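Side-chain contacts in STU0660 (Streptococcus thermophilus, PDB 3ZTH), which probably takes part in CRISPR-mediated bacterial immunity as a large, metal-binding Csn2 protein thought to bind DNA: residues W35-W40 with P60-E65; H76-S81 with S182-M187; E186-L191 with C223-K228. All blocks are in the same frame, centred on the assembly; numbering follows the deposited sequence.

Contact 1 (W35-W40 with P60-E65)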
loop_
_atom_site.group_PDB
_atom_site.type_symbol
_atom_site.label_atom_id
_atom_site.label_comp_id
_atom_site.label_asym_id
_atom_site.label_seq_id
_atom_site.Cartn_x
_atom_site.Cartn_y
_atom_site.Cartn_z
ATOM N N TRP A 35 -3.309 34.038 -3.092
ATOM C CA TRP A 35 -4.255 32.935 -2.904
ATOM C C TRP A 35 -3.524 31.631 -2.553
ATOM O O TRP A 35 -3.952 30.885 -1.673
ATOM C CB TRP A 35 -5.094 32.691 -4.171
ATOM C CG TRP A 35 -5.893 31.427 -4.061
ATOM C CD1 TRP A 35 -7.007 31.232 -3.298
ATOM C CD2 TRP A 35 -5.550 30.140 -4.597
ATOM N NE1 TRP A 35 -7.372 29.909 -3.310
ATOM C CE2 TRP A 35 -6.498 29.214 -4.098
ATOM C CE3 TRP A 35 -4.531 29.677 -5.442
ATOM C CZ2 TRP A 35 -6.459 27.849 -4.416
ATOM C CZ3 TRP A 35 -4.488 28.317 -5.760
ATOM C CH2 TRP A 35 -5.449 27.418 -5.246
ATOM N N GLN A 36 -2.427 31.357 -3.249
ATOM C CA GLN A 36 -1.664 30.131 -3.022
ATOM C C GLN A 36 -1.129 30.041 -1.596
ATOM O O GLN A 36 -1.163 28.984 -0.976
ATOM C CB GLN A 36 -0.505 30.047 -4.025
ATOM C CG GLN A 36 0.271 28.729 -4.016
ATOM C CD GLN A 36 -0.572 27.539 -4.455
ATOM O OE1 GLN A 36 -1.184 26.856 -3.624
ATOM N NE2 GLN A 36 -0.622 27.294 -5.770
ATOM N N ILE A 37 -0.622 31.154 -1.087
ATOM C CA ILE A 37 -0.090 31.194 0.266
ATOM C C ILE A 37 -1.227 31.020 1.267
ATOM O O ILE A 37 -1.132 30.223 2.200
ATOM C CB ILE A 37 0.592 32.541 0.561
ATOM C CG1 ILE A 37 1.845 32.707 -0.299
ATOM C CG2 ILE A 37 0.934 32.619 2.029
ATOM C CD1 ILE A 37 2.992 31.767 0.097
ATOM N N LEU A 38 -2.297 31.784 1.079
ATOM C CA LEU A 38 -3.448 31.714 1.966
ATOM C C LEU A 38 -3.971 30.289 2.140
ATOM O O LEU A 38 -4.154 29.806 3.259
ATOM C CB LEU A 38 -4.566 32.606 1.434
ATOM C CG LEU A 38 -4.456 34.086 1.782
ATOM C CD1 LEU A 38 -5.459 34.884 0.980
ATOM C CD2 LEU A 38 -4.704 34.258 3.263
ATOM N N SER A 39 -4.199 29.612 1.025
ATOM C CA SER A 39 -4.718 28.260 1.090
ATOM C C SER A 39 -3.724 27.285 1.713
ATOM O O SER A 39 -4.118 26.374 2.435
ATOM C CB SER A 39 -5.124 27.788 -0.309
ATOM O OG SER A 39 -3.998 27.680 -1.149
ATOM N N TRP A 40 -2.437 27.468 1.434
ATOM C CA TRP A 40 -1.426 26.577 1.993
ATOM C C TRP A 40 -1.293 26.809 3.485
ATOM O O TRP A 40 -1.276 25.870 4.270
ATOM C CB TRP A 40 -0.077 26.811 1.315
ATOM C CG TRP A 40 0.113 26.027 0.048
ATOM C CD1 TRP A 40 -0.849 25.353 -0.661
ATOM C CD2 TRP A 40 1.344 25.832 -0.664
ATOM N NE1 TRP A 40 -0.291 24.754 -1.767
ATOM C CE2 TRP A 40 1.052 25.029 -1.793
ATOM C CE3 TRP A 40 2.665 26.257 -0.456
ATOM C CZ2 TRP A 40 2.039 24.641 -2.712
ATOM C CZ3 TRP A 40 3.646 25.870 -1.370
ATOM C CH2 TRP A 40 3.324 25.068 -2.484
ATOM N N PRO A 60 6.749 29.865 5.296
ATOM C CA PRO A 60 6.176 31.207 5.125
ATOM C C PRO A 60 5.243 31.606 6.276
ATOM O O PRO A 60 4.557 30.767 6.860
ATOM C CB PRO A 60 5.450 31.101 3.787
ATOM C CG PRO A 60 5.003 29.672 3.775
ATOM C CD PRO A 60 6.238 28.946 4.261
ATOM N N THR A 61 5.205 32.897 6.580
ATOM C CA THR A 61 4.391 33.393 7.675
ATOM C C THR A 61 3.382 34.476 7.294
ATOM O O THR A 61 3.520 35.135 6.261
ATOM C CB THR A 61 5.333 33.921 8.787
ATOM O OG1 THR A 61 5.438 32.937 9.821
ATOM C CG2 THR A 61 4.850 35.228 9.358
ATOM N N ILE A 62 2.359 34.638 8.131
ATOM C CA ILE A 62 1.337 35.671 7.936
ATOM C C ILE A 62 1.200 36.422 9.260
ATOM O O ILE A 62 0.840 35.828 10.282
ATOM C CB ILE A 62 -0.044 35.075 7.566
ATOM C CG1 ILE A 62 0.042 34.334 6.231
ATOM C CG2 ILE A 62 -1.079 36.185 7.496
ATOM C CD1 ILE A 62 -1.307 33.940 5.654
ATOM N N LEU A 63 1.484 37.723 9.244
ATOM C CA LEU A 63 1.419 38.537 10.458
ATOM C C LEU A 63 0.177 39.406 10.536
ATOM O O LEU A 63 -0.427 39.732 9.513
ATOM C CB LEU A 63 2.652 39.441 10.549
ATOM C CG LEU A 63 3.995 38.741 10.321
ATOM C CD1 LEU A 63 5.113 39.776 10.321
ATOM C CD2 LEU A 63 4.218 37.678 11.396
ATOM N N ASP A 64 -0.201 39.786 11.755
ATOM C CA ASP A 64 -1.357 40.656 11.952
ATOM C C ASP A 64 -0.871 42.100 12.094
ATOM O O ASP A 64 0.299 42.390 11.870
ATOM C CB ASP A 64 -2.142 40.249 13.200
ATOM C CG ASP A 64 -1.285 40.259 14.452
ATOM O OD1 ASP A 64 -0.624 41.287 14.718
ATOM O OD2 ASP A 64 -1.275 39.236 15.174
ATOM N N GLU A 65 -1.776 42.998 12.467
ATOM C CA GLU A 65 -1.448 44.410 12.623
ATOM C C GLU A 65 -0.268 44.610 13.558
ATOM O O GLU A 65 0.667 45.346 13.245
ATOM C CB GLU A 65 -2.646 45.181 13.178
ATOM C CG GLU A 65 -3.977 44.876 12.501
ATOM C CD GLU A 65 -4.711 43.680 13.117
ATOM O OE1 GLU A 65 -4.230 42.531 12.988
ATOM O OE2 GLU A 65 -5.779 43.900 13.738
#
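With CG1 anti to its carbonyl carbon (chi1 -63°) and the chain extended beyond it, I62 sends CD1 out from strand 62-63 to the helical residues I37 and L38. L38 starts out the other way: its first side-chain bond points away from the strand, and it is CG set beside the backbone N (chi1 -82°) that lets the CD2 branch come round to I62. The two methyls, L38 CD2 and I62 CD1, lie 4.2 Å apart, and the side chains cross at about a right angle, meeting with one branch each. I37 fills the neighbouring position one residue back along the helix and faces the strand directly. Its two branches divide the work: I37 CG2 stands 4.5 Å from I62 CD1, while I37 CD1 is 4.5 Å from P60 CB, against the pyrrolidine ring. I62 CD1 therefore has a methyl of each helical residue beside it. V5 of strand 2-5 packs on I37, F3 of the same strand on I62, and L52 of helix 49-52 on P60. W174 of the second subunit also packs on I37, and its ring meets that of W40 with the planes at about 70°, so this turn of helix 28-43 serves the subunit interface as well. Across the two segments the contact is purely aliphatic, made by buried methyls and methylenes; it joins the helix to the small antiparallel sheet by dispersion and the exclusion of water, without any directional bond to fix its geometry.

Contact 2 (H76-S81 with S182-M187); sequences HYIDIS and SLFLEM
F184 and I80 come at each other from opposite directions, the ring from helix 177-192 and the aliphatic chain from strand 76-80. I80 CD1 lies on one face of the ring, 3.6 Å from the F184 centroid and 24° off the normal, a CH-pi contact displaced toward the rim at CZ. I80 CD1 comes within a tight 3.3 Å of F184 CZ. I78 CG2, two residues along the strand, stands looser, 4.3 Å from F184 CZ. The ring gets this far because CG is anti to the backbone N (chi1 168°), carrying it toward the strand. L97 of helix 97-106 packs on both I78 and F184, and I80 packs on L203 of strand 199-204. On the strand's other side is D79: D79 OD2 takes Y77 OH at 2.7 Å through the anti lone pair and also W35 NE1 of helix 28-43, while S81 OG, just after the strand, reaches D79 OD1 at 2.9 Å on the syn side, 18° out of the carboxylate plane. Strand 76-80, outermost of the mixed sheet within this chain, runs parallel to 199-204; a helix laid over such a sheet through apolar side chains is the layered alpha/beta arrangement of P-loop NTPase-like folds.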
loop_
_atom_site.group_PDB
_atom_site.type_symbol
_atom_site.label_atom_id
_atom_site.label_comp_id
_atom_site.label_asym_id
_atom_site.label_seq_id
_atom_site.Cartn_x
_atom_site.Cartn_y
_atom_site.Cartn_z
ATOM N N HIS A 76 -11.138 27.573 10.559
ATOM C CA HIS A 76 -11.608 26.337 9.956
ATOM C C HIS A 76 -11.685 26.826 8.512
ATOM O O HIS A 76 -12.669 27.441 8.103
ATOM C CB HIS A 76 -13.001 25.956 10.455
ATOM C CG HIS A 76 -12.990 25.205 11.749
ATOM N ND1 HIS A 76 -13.041 25.834 12.975
ATOM C CD2 HIS A 76 -12.881 23.880 12.007
ATOM C CE1 HIS A 76 -12.963 24.927 13.934
ATOM N NE2 HIS A 76 -12.865 23.735 13.373
ATOM N N TYR A 77 -10.618 26.575 7.767
ATOM C CA TYR A 77 -10.479 27.022 6.386
ATOM C C TYR A 77 -11.150 26.174 5.307
ATOM O O TYR A 77 -10.968 24.961 5.255
ATOM C CB TYR A 77 -8.989 27.124 6.068
ATOM C CG TYR A 77 -8.665 27.720 4.725
ATOM C CD1 TYR A 77 -8.691 29.099 4.533
ATOM C CD2 TYR A 77 -8.325 26.906 3.643
ATOM C CE1 TYR A 77 -8.382 29.659 3.299
ATOM C CE2 TYR A 77 -8.018 27.454 2.400
ATOM C CZ TYR A 77 -8.049 28.833 2.236
ATOM O OH TYR A 77 -7.752 29.390 1.011
ATOM N N ILE A 78 -11.921 26.815 4.439
ATOM C CA ILE A 78 -12.551 26.096 3.341
ATOM C C ILE A 78 -12.257 26.807 2.035
ATOM O O ILE A 78 -12.686 27.944 1.827
ATOM C CB ILE A 78 -14.066 26.011 3.462
ATOM C CG1 ILE A 78 -14.457 25.151 4.658
ATOM C CG2 ILE A 78 -14.632 25.439 2.168
ATOM C CD1 ILE A 78 -15.969 24.917 4.781
ATOM N N ASP A 79 -11.536 26.132 1.151
ATOM C CA ASP A 79 -11.188 26.719 -0.131
ATOM C C ASP A 79 -12.112 26.263 -1.244
ATOM O O ASP A 79 -12.254 25.076 -1.494
ATOM C CB ASP A 79 -9.753 26.365 -0.511
ATOM C CG ASP A 79 -9.225 27.247 -1.626
ATOM O OD1 ASP A 79 -9.445 26.901 -2.805
ATOM O OD2 ASP A 79 -8.611 28.293 -1.323
ATOM N N ILE A 80 -12.745 27.220 -1.907
ATOM C CA ILE A 80 -13.624 26.913 -3.017
ATOM C C ILE A 80 -13.142 27.645 -4.266
ATOM O O ILE A 80 -13.446 28.816 -4.477
ATOM C CB ILE A 80 -15.078 27.293 -2.697
ATOM C CG1 ILE A 80 -15.625 26.333 -1.636
ATOM C CG2 ILE A 80 -15.934 27.212 -3.944
ATOM C CD1 ILE A 80 -17.075 26.583 -1.276
ATOM N N SER A 81 -12.363 26.941 -5.080
ATOM C CA SER A 81 -11.828 27.504 -6.311
ATOM C C SER A 81 -12.425 26.825 -7.527
ATOM O O SER A 81 -12.019 27.095 -8.652
ATOM C CB SER A 81 -10.303 27.386 -6.333
ATOM O OG SER A 81 -9.727 28.279 -5.388
ATOM N N SER A 182 -25.994 27.930 -3.331
ATOM C CA SER A 182 -27.048 28.041 -2.332
ATOM C C SER A 182 -27.097 26.834 -1.400
ATOM O O SER A 182 -27.167 26.987 -0.173
ATOM C CB SER A 182 -28.395 28.225 -3.018
ATOM O OG SER A 182 -28.387 29.415 -3.778
ATOM N N LEU A 183 -27.061 25.636 -1.975
ATOM C CA LEU A 183 -27.085 24.426 -1.163
ATOM C C LEU A 183 -25.880 24.425 -0.225
ATOM O O LEU A 183 -26.003 24.107 0.961
ATOM C CB LEU A 183 -27.063 23.184 -2.056
ATOM C CG LEU A 183 -28.385 22.921 -2.780
ATOM C CD1 LEU A 183 -28.206 21.809 -3.802
ATOM C CD2 LEU A 183 -29.466 22.558 -1.761
ATOM N N PHE A 184 -24.717 24.796 -0.758
ATOM C CA PHE A 184 -23.503 24.848 0.048
ATOM C C PHE A 184 -23.648 25.848 1.189
ATOM O O PHE A 184 -23.299 25.551 2.335
ATOM C CB PHE A 184 -22.306 25.247 -0.814
ATOM C CG PHE A 184 -21.078 25.592 -0.020
ATOM C CD1 PHE A 184 -20.292 24.596 0.544
ATOM C CD2 PHE A 184 -20.713 26.921 0.175
ATOM C CE1 PHE A 184 -19.155 24.917 1.294
ATOM C CE2 PHE A 184 -19.582 27.250 0.922
ATOM C CZ PHE A 184 -18.803 26.245 1.481
ATOM N N LEU A 185 -24.147 27.040 0.876
ATOM C CA LEU A 185 -24.318 28.063 1.902
ATOM C C LEU A 185 -25.324 27.630 2.962
ATOM O O LEU A 185 -25.146 27.910 4.149
ATOM C CB LEU A 185 -24.746 29.386 1.263
ATOM C CG LEU A 185 -23.635 30.046 0.440
ATOM C CD1 LEU A 185 -24.146 31.339 -0.176
ATOM C CD2 LEU A 185 -22.422 30.319 1.337
ATOM N N GLU A 186 -26.375 26.939 2.529
ATOM C CA GLU A 186 -27.392 26.447 3.449
ATOM C C GLU A 186 -26.795 25.450 4.434
ATOM O O GLU A 186 -27.099 25.486 5.632
ATOM C CB GLU A 186 -28.508 25.755 2.693
ATOM C CG GLU A 186 -29.647 26.635 2.304
ATOM C CD GLU A 186 -30.922 25.840 2.245
ATOM O OE1 GLU A 186 -31.340 25.333 3.313
ATOM O OE2 GLU A 186 -31.493 25.706 1.140
HETATM N N MSE A 187 -25.963 24.546 3.921
HETATM C CA MSE A 187 -25.316 23.563 4.772
HETATM C C MSE A 187 -24.409 24.283 5.755
HETATM O O MSE A 187 -24.359 23.939 6.936
HETATM C CB MSE A 187 -24.494 22.582 3.949
HETATM C CG MSE A 187 -23.687 21.632 4.820
HETATM SE SE MSE A 187 -23.011 20.098 3.874
HETATM C CE MSE A 187 -21.424 20.878 3.126
#

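Contact 3 (E186-L191 with C223-K228)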
loop_
_atom_site.group_PDB
_atom_site.type_symbol
_atom_site.label_atom_id
_atom_site.label_comp_id
_atom_site.label_asym_id
_atom_site.label_seq_id
_atom_site.Cartn_x
_atom_site.Cartn_y
_atom_site.Cartn_z
ATOM N N GLU A 186 -26.375 26.939 2.529
ATOM C CA GLU A 186 -27.392 26.447 3.449
ATOM C C GLU A 186 -26.795 25.450 4.434
ATOM O O GLU A 186 -27.099 25.486 5.632
ATOM C CB GLU A 186 -28.508 25.755 2.693
ATOM C CG GLU A 186 -29.647 26.635 2.304
ATOM C CD GLU A 186 -30.922 25.840 2.245
ATOM O OE1 GLU A 186 -31.340 25.333 3.313
ATOM O OE2 GLU A 186 -31.493 25.706 1.140
HETATM N N MSE A 187 -25.963 24.546 3.921
HETATM C CA MSE A 187 -25.316 23.563 4.772
HETATM C C MSE A 187 -24.409 24.283 5.755
HETATM O O MSE A 187 -24.359 23.939 6.936
HETATM C CB MSE A 187 -24.494 22.582 3.949
HETATM C CG MSE A 187 -23.687 21.632 4.820
HETATM SE SE MSE A 187 -23.011 20.098 3.874
HETATM C CE MSE A 187 -21.424 20.878 3.126
ATOM N N LEU A 188 -23.697 25.290 5.257
ATOM C CA LEU A 188 -22.800 26.072 6.092
ATOM C C LEU A 188 -23.612 26.778 7.177
ATOM O O LEU A 188 -23.171 26.887 8.323
ATOM C CB LEU A 188 -22.049 27.098 5.240
ATOM C CG LEU A 188 -21.128 28.071 5.984
ATOM C CD1 LEU A 188 -19.962 27.326 6.617
ATOM C CD2 LEU A 188 -20.630 29.123 5.015
ATOM N N ASP A 189 -24.806 27.244 6.815
ATOM C CA ASP A 189 -25.672 27.941 7.763
ATOM C C ASP A 189 -26.002 27.041 8.954
ATOM O O ASP A 189 -25.724 27.381 10.102
ATOM C CB ASP A 189 -26.974 28.372 7.074
ATOM C CG ASP A 189 -27.785 29.371 7.905
ATOM O OD1 ASP A 189 -27.556 29.472 9.128
ATOM O OD2 ASP A 189 -28.662 30.055 7.333
ATOM N N HIS A 190 -26.589 25.886 8.661
ATOM C CA HIS A 190 -26.982 24.926 9.680
ATOM C C HIS A 190 -25.812 24.494 10.542
ATOM O O HIS A 190 -25.989 24.220 11.727
ATOM C CB HIS A 190 -27.642 23.703 9.028
ATOM C CG HIS A 190 -28.870 24.033 8.233
ATOM N ND1 HIS A 190 -29.563 23.089 7.504
ATOM C CD2 HIS A 190 -29.512 25.209 8.028
ATOM C CE1 HIS A 190 -30.574 23.671 6.881
ATOM N NE2 HIS A 190 -30.564 24.957 7.181
ATOM N N LEU A 191 -24.616 24.426 9.967
ATOM C CA LEU A 191 -23.461 24.041 10.763
ATOM C C LEU A 191 -23.070 25.172 11.718
ATOM O O LEU A 191 -22.936 24.956 12.919
ATOM C CB LEU A 191 -22.262 23.698 9.878
ATOM C CG LEU A 191 -21.031 23.307 10.714
ATOM C CD1 LEU A 191 -21.274 21.938 11.326
ATOM C CD2 LEU A 191 -19.775 23.275 9.873
ATOM N N CYS A 223 -23.881 37.925 2.738
ATOM C CA CYS A 223 -24.018 39.102 3.589
ATOM C C CYS A 223 -24.903 38.732 4.774
ATOM O O CYS A 223 -24.658 39.145 5.913
ATOM C CB CYS A 223 -24.664 40.265 2.830
ATOM S SG CYS A 223 -23.545 41.183 1.745
ATOM N N HIS A 224 -25.944 37.957 4.496
ATOM C CA HIS A 224 -26.856 37.517 5.537
ATOM C C HIS A 224 -26.091 36.691 6.565
ATOM O O HIS A 224 -26.197 36.918 7.770
ATOM C CB HIS A 224 -27.968 36.659 4.927
ATOM C CG HIS A 224 -28.859 36.016 5.943
ATOM N ND1 HIS A 224 -29.716 36.737 6.745
ATOM C CD2 HIS A 224 -29.024 34.717 6.288
ATOM C CE1 HIS A 224 -30.371 35.911 7.540
ATOM N NE2 HIS A 224 -29.970 34.680 7.283
ATOM N N LEU A 225 -25.306 35.737 6.084
ATOM C CA LEU A 225 -24.560 34.889 6.989
ATOM C C LEU A 225 -23.522 35.618 7.840
ATOM O O LEU A 225 -23.393 35.312 9.021
ATOM C CB LEU A 225 -23.906 33.735 6.221
ATOM C CG LEU A 225 -24.861 32.839 5.428
ATOM C CD1 LEU A 225 -24.084 31.702 4.784
ATOM C CD2 LEU A 225 -25.936 32.283 6.343
ATOM N N VAL A 226 -22.784 36.576 7.281
ATOM C CA VAL A 226 -21.790 37.255 8.106
ATOM C C VAL A 226 -22.440 38.146 9.151
ATOM O O VAL A 226 -21.865 38.398 10.214
ATOM C CB VAL A 226 -20.808 38.116 7.288
ATOM C CG1 VAL A 226 -20.047 37.240 6.332
ATOM C CG2 VAL A 226 -21.547 39.236 6.566
ATOM N N LYS A 227 -23.638 38.631 8.852
ATOM C CA LYS A 227 -24.336 39.480 9.802
ATOM C C LYS A 227 -24.984 38.611 10.872
ATOM O O LYS A 227 -25.386 39.100 11.922
ATOM C CB LYS A 227 -25.394 40.323 9.089
ATOM C CG LYS A 227 -24.803 41.347 8.139
ATOM C CD LYS A 227 -25.881 42.102 7.390
ATOM C CE LYS A 227 -25.285 43.053 6.361
ATOM N NZ LYS A 227 -26.347 43.722 5.553
ATOM N N LYS A 228 -25.061 37.313 10.603
ATOM C CA LYS A 228 -25.673 36.377 11.533
ATOM C C LYS A 228 -24.644 35.637 12.366
ATOM O O LYS A 228 -24.895 35.311 13.526
ATOM C CB LYS A 228 -26.526 35.378 10.758
ATOM C CG LYS A 228 -27.094 34.262 11.582
ATOM C CD LYS A 228 -28.010 33.403 10.732
ATOM C CE LYS A 228 -28.624 32.269 11.538
ATOM N NZ LYS A 228 -29.435 31.371 10.662
HETATM O O HOH W 1 -30.728 32.170 8.030
#
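D189 OD1 is gripped by two donors: K228 NZ, 3.1 Å away and bonded through the syn lone pair as a salt bridge, and the hydroxyl of Y229, the residue after 223-228. The other oxygen is tied to the same ammonium group indirectly. A water donates to D189 OD2 at 3.0 Å and accepts from K228 NZ; it also lies in the plane of the H224 ring, at its edge, 2.7 Å from H224 NE2. This closes a small ring of carboxylate, ammonium and water, which should favour a charged D189. K228 arrives fully extended, CG anti to its backbone N (chi1 174°), and its chain crosses the D189 side chain at about a right angle. The helices that carry these groups, 177-192 and 212-228, run side by side, their segment axes 11.2 Å apart and only 9° from parallel. That is the course expected of neighbouring helices in a parallel alpha/beta fold: helix 212-228 connects the adjacent parallel strands 199-204 and 232-237, and helix 177-192 leads into the first of them. Next to these polar groups, L225 points at the partner helix. L225 CD2 lies against one face of the carboxylate, 3.7 Å from D189 OD2, and L225 CD1 meets L188 CD2 at 4.3 Å. L188 in turn packs on I201 of the sheet, while L135 of the third subunit touches H190.

In the fold
Along the chain contact 1 closes before contact 2 opens, and contact 3 begins on the helix where contact 2 ends. Contacts 2 and 3 share helix 177-192, with E186 and M187 in common and centres 10 Å apart; the centre of contact 1 is about 20 Å from that of contact 2, though the two touch, and about 25 Å from that of contact 3. Strand 76-80 bridges them: its alternate residues face helix 28-43 and helix 177-192, and W35 NE1 hydrogen-bonds D79 OD2 at 2.8 Å. Helix layers thus flank the mixed sheet. Contact 1 borders the second subunit and contacts 2 and 3 the third, tying this core to the four-chain assembly.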